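Local coordinates for protein mannose recognizing lectin (Marasmius oreades, PDB 4TKC) that binds mannose, as a fungal lectin of the bulb-type family with two sugar pockets in the chain, at residues F32-Q41 with W51-V61. Numbering follows the deposited sequence.
Sequences FRVTDEGNIQ and WSVDGKNASFV
Ile40 and Val53 pair through two backbone bonds, Ile40 N to Val53 O at 3.0 Å and Val53 N to Ile40 O at 2.8 Å, both close to straight. Gln41 and Ser52 form the neighbouring non-hydrogen-bonded pair. From the Gln41 side of the sheet its amide reaches across to Asp54: NE2 meets OD1 at 2.9 Å from above the carboxylate plane, the two flat groups standing 77° apart. The other oxygen, OD2, takes the Ser52 hydroxyl and a salt bridge from Lys49, so three groups fix the carboxylate. Just beyond, Asn39 turns its OD1 to Gly55 N (2.9 Å, N-H...O angle 166°), tying down the loop that follows Val53.

Ile40 points to the opposite face, into the apolar interior. CG1 lies beside the backbone N, anti to the carbonyl carbon (chi1 -56°), which sends that branch to Ala58 CB (3.7 Å) and CD1 on to Val61 CG2, while CG2 sits at the edge of the Trp51 ring beside CZ3. Val34 CG2 closes on the same Val61 methyl at 3.8 Å, and the Phe32 ring brings its edge to Trp51. This is the beta-prism II fold of bulb-type lectins: strands 40-44 and 48-53 form a hairpin in one four-stranded sheet, and residues 54-59 carry the chain over to strand 60-63 in the next. Trp80, from that second sheet, packs against Phe32, Trp51, Val53 and Val61.

The crossing is pinned by Ala58 N to Gly38 O, a bent bond, and by a water that donates to Gly38 O and Val53 O and accepts from Lys56 N. Thr35 OG1 accepts a hydrogen bond from Asn39 N, just after the type I turn Thr35-Gly38.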
loop_
_atom_site.group_PDB
_atom_site.type_symbol
_atom_site.label_atom_id
_atom_site.label_comp_id
_atom_site.label_asym_id
_atom_site.label_seq_id
_atom_site.Cartn_x
_atom_site.Cartn_y
_atom_site.Cartn_z
ATOM N N PHE A 32 11.547 6.656 -5.281
ATOM C CA PHE A 32 11.623 6.376 -3.861
ATOM C C PHE A 32 11.194 4.916 -3.683
ATOM O O PHE A 32 10.007 4.552 -3.792
ATOM C CB PHE A 32 10.699 7.287 -3.083
ATOM C CG PHE A 32 10.737 7.072 -1.595
ATOM C CD1 PHE A 32 11.925 7.127 -0.880
ATOM C CD2 PHE A 32 9.593 6.695 -0.915
ATOM C CE1 PHE A 32 11.953 6.965 0.488
ATOM C CE2 PHE A 32 9.621 6.515 0.453
ATOM C CZ PHE A 32 10.797 6.657 1.151
ATOM N N ARG A 33 12.182 4.077 -3.400
ATOM C CA ARG A 33 12.041 2.622 -3.471
ATOM C C ARG A 33 12.102 1.977 -2.112
ATOM O O ARG A 33 12.914 2.354 -1.261
ATOM C CB ARG A 33 13.279 2.070 -4.209
ATOM C CG ARG A 33 13.566 2.628 -5.568
ATOM C CD ARG A 33 14.944 2.191 -6.053
ATOM N NE ARG A 33 15.167 2.741 -7.384
ATOM C CZ ARG A 33 16.274 2.611 -8.101
ATOM N NH1 ARG A 33 17.353 2.009 -7.581
ATOM N NH2 ARG A 33 16.301 3.135 -9.334
ATOM N N VAL A 34 11.350 0.874 -1.957
ATOM C CA VAL A 34 11.640 -0.080 -0.895
ATOM C C VAL A 34 12.149 -1.359 -1.580
ATOM O O VAL A 34 11.491 -1.887 -2.495
ATOM C CB VAL A 34 10.394 -0.371 -0.036
ATOM C CG1 VAL A 34 10.683 -1.430 1.033
ATOM C CG2 VAL A 34 9.893 0.901 0.630
ATOM N N THR A 35 13.390 -1.748 -1.255
ATOM C CA THR A 35 14.093 -2.774 -2.035
ATOM C C THR A 35 13.892 -4.158 -1.459
ATOM O O THR A 35 13.578 -4.311 -0.270
ATOM C CB THR A 35 15.604 -2.474 -2.202
ATOM O OG1 THR A 35 16.295 -2.773 -0.995
ATOM C CG2 THR A 35 15.843 -0.990 -2.598
ATOM N N ASP A 36 14.129 -5.164 -2.297
ATOM C CA ASP A 36 14.058 -6.562 -1.832
ATOM C C ASP A 36 15.141 -6.821 -0.778
ATOM O O ASP A 36 14.987 -7.695 0.056
ATOM C CB ASP A 36 14.217 -7.550 -2.991
ATOM C CG ASP A 36 13.051 -7.493 -3.991
ATOM O OD1 ASP A 36 11.904 -7.254 -3.566
ATOM O OD2 ASP A 36 13.283 -7.721 -5.196
ATOM N N GLU A 37 16.198 -6.000 -0.788
ATOM C CA GLU A 37 17.264 -6.079 0.205
ATOM C C GLU A 37 16.853 -5.360 1.519
ATOM O O GLU A 37 17.625 -5.320 2.469
ATOM C CB GLU A 37 18.583 -5.488 -0.365
ATOM C CG GLU A 37 19.171 -6.258 -1.554
ATOM C CD GLU A 37 18.333 -6.146 -2.836
ATOM O OE1 GLU A 37 17.825 -5.039 -3.140
ATOM O OE2 GLU A 37 18.240 -7.145 -3.587
ATOM N N GLY A 38 15.618 -4.849 1.582
ATOM C CA GLY A 38 15.117 -4.160 2.776
ATOM C C GLY A 38 15.699 -2.774 2.997
ATOM O O GLY A 38 15.700 -2.250 4.116
ATOM N N ASN A 39 16.083 -2.130 1.902
ATOM C CA ASN A 39 16.492 -0.749 2.020
ATOM C C ASN A 39 15.458 0.243 1.511
ATOM O O ASN A 39 14.650 -0.081 0.641
ATOM C CB ASN A 39 17.834 -0.505 1.313
ATOM C CG ASN A 39 18.920 -1.416 1.840
ATOM O OD1 ASN A 39 18.990 -1.657 3.039
ATOM N ND2 ASN A 39 19.682 -2.022 0.950
ATOM N N ILE A 40 15.461 1.431 2.107
ATOM C CA ILE A 40 14.579 2.522 1.723
ATOM C C ILE A 40 15.448 3.604 1.047
ATOM O O ILE A 40 16.373 4.163 1.663
ATOM C CB ILE A 40 13.861 3.139 2.931
ATOM C CG1 ILE A 40 13.091 2.054 3.706
ATOM C CG2 ILE A 40 12.904 4.223 2.485
ATOM C CD1 ILE A 40 12.565 2.539 5.033
ATOM N N GLN A 41 15.219 3.793 -0.251
ATOM C CA GLN A 41 16.217 4.550 -1.056
ATOM C C GLN A 41 15.548 5.478 -2.047
ATOM O O GLN A 41 14.626 5.104 -2.772
ATOM C CB GLN A 41 17.112 3.560 -1.802
ATOM C CG GLN A 41 17.831 2.598 -0.884
ATOM C CD GLN A 41 18.783 1.688 -1.615
ATOM O OE1 GLN A 41 18.510 1.246 -2.722
ATOM N NE2 GLN A 41 19.944 1.427 -0.999
ATOM N N TRP A 51 19.344 9.791 -0.994
ATOM C CA TRP A 51 18.973 9.657 0.408
ATOM C C TRP A 51 18.590 8.213 0.639
ATOM O O TRP A 51 18.078 7.576 -0.271
ATOM C CB TRP A 51 17.759 10.564 0.708
ATOM C CG TRP A 51 17.272 10.531 2.130
ATOM C CD1 TRP A 51 17.529 11.417 3.128
ATOM C CD2 TRP A 51 16.323 9.586 2.673
ATOM N NE1 TRP A 51 16.836 11.044 4.273
ATOM C CE2 TRP A 51 16.114 9.921 4.008
ATOM C CE3 TRP A 51 15.644 8.490 2.146
ATOM C CZ2 TRP A 51 15.298 9.189 4.843
ATOM C CZ3 TRP A 51 14.782 7.741 2.997
ATOM C CH2 TRP A 51 14.613 8.115 4.319
ATOM N N SER A 52 18.985 7.676 1.791
ATOM C CA SER A 52 18.583 6.308 2.105
ATOM C C SER A 52 18.571 5.993 3.576
ATOM O O SER A 52 19.181 6.651 4.374
ATOM C CB SER A 52 19.520 5.314 1.425
ATOM O OG SER A 52 20.833 5.455 1.940
ATOM N N VAL A 53 17.779 4.950 3.899
ATOM C CA VAL A 53 17.880 4.232 5.177
ATOM C C VAL A 53 18.210 2.776 4.826
ATOM O O VAL A 53 17.362 2.031 4.338
ATOM C CB VAL A 53 16.564 4.291 6.004
ATOM C CG1 VAL A 53 16.665 3.378 7.236
ATOM C CG2 VAL A 53 16.255 5.734 6.403
ATOM N N ASP A 54 19.461 2.394 5.034
ATOM C CA ASP A 54 19.966 1.105 4.580
ATOM C C ASP A 54 20.301 0.222 5.767
ATOM O O ASP A 54 20.565 0.712 6.845
ATOM C CB ASP A 54 21.260 1.322 3.784
ATOM C CG ASP A 54 21.048 2.114 2.506
ATOM O OD1 ASP A 54 19.970 1.982 1.871
ATOM O OD2 ASP A 54 21.981 2.826 2.094
ATOM N N GLY A 55 20.151 -1.086 5.588
ATOM C CA GLY A 55 20.634 -2.029 6.572
ATOM C C GLY A 55 19.623 -2.470 7.625
ATOM O O GLY A 55 19.993 -3.144 8.581
ATOM N N LYS A 56 18.447 -1.856 7.600
ATOM C CA LYS A 56 17.450 -2.144 8.646
ATOM C C LYS A 56 16.325 -3.136 8.310
ATOM O O LYS A 56 15.421 -3.317 9.124
ATOM C CB LYS A 56 16.878 -0.810 9.172
ATOM C CG LYS A 56 17.989 0.136 9.625
ATOM C CD LYS A 56 17.479 1.336 10.408
ATOM C CE LYS A 56 16.976 0.971 11.796
ATOM N NZ LYS A 56 16.597 2.159 12.619
ATOM N N ASN A 57 16.452 -3.851 7.194
ATOM C CA ASN A 57 15.458 -4.901 6.853
ATOM C C ASN A 57 14.044 -4.326 6.774
ATOM O O ASN A 57 13.067 -4.966 7.224
ATOM C CB ASN A 57 15.513 -6.069 7.831
ATOM C CG ASN A 57 14.934 -7.325 7.242
ATOM O OD1 ASN A 57 15.150 -7.640 6.065
ATOM N ND2 ASN A 57 14.143 -8.020 8.043
ATOM N N ALA A 58 13.900 -3.147 6.170
ATOM C CA ALA A 58 12.586 -2.572 5.939
ATOM C C ALA A 58 11.725 -3.488 5.069
ATOM O O ALA A 58 12.205 -4.033 4.058
ATOM C CB ALA A 58 12.693 -1.221 5.292
ATOM N N SER A 59 10.472 -3.686 5.514
ATOM C CA SER A 59 9.464 -4.375 4.730
ATOM C C SER A 59 8.554 -3.403 3.966
ATOM O O SER A 59 8.107 -3.685 2.846
ATOM C CB SER A 59 8.639 -5.232 5.674
ATOM O OG SER A 59 7.617 -5.950 5.027
ATOM N N PHE A 60 8.206 -2.290 4.592
ATOM C CA PHE A 60 7.295 -1.362 3.940
ATOM C C PHE A 60 7.433 0.042 4.566
ATOM O O PHE A 60 7.861 0.161 5.708
ATOM C CB PHE A 60 5.821 -1.902 3.953
ATOM C CG PHE A 60 5.227 -2.020 5.322
ATOM C CD1 PHE A 60 5.294 -3.229 6.001
ATOM C CD2 PHE A 60 4.453 -1.000 5.864
ATOM C CE1 PHE A 60 4.719 -3.370 7.244
ATOM C CE2 PHE A 60 3.872 -1.151 7.120
ATOM C CZ PHE A 60 4.019 -2.338 7.807
ATOM N N VAL A 61 6.924 1.028 3.828
ATOM C CA VAL A 61 6.749 2.401 4.291
ATOM C C VAL A 61 5.260 2.765 4.253
ATOM O O VAL A 61 4.591 2.470 3.266
ATOM C CB VAL A 61 7.537 3.355 3.362
ATOM C CG1 VAL A 61 7.171 4.821 3.570
ATOM C CG2 VAL A 61 9.034 3.192 3.581
HETATM O O HOH W 1 18.335 -3.926 4.987
HETATM O O HOH W 2 17.382 -6.886 4.751
HETATM O O HOH W 3 16.819 -0.309 5.780
#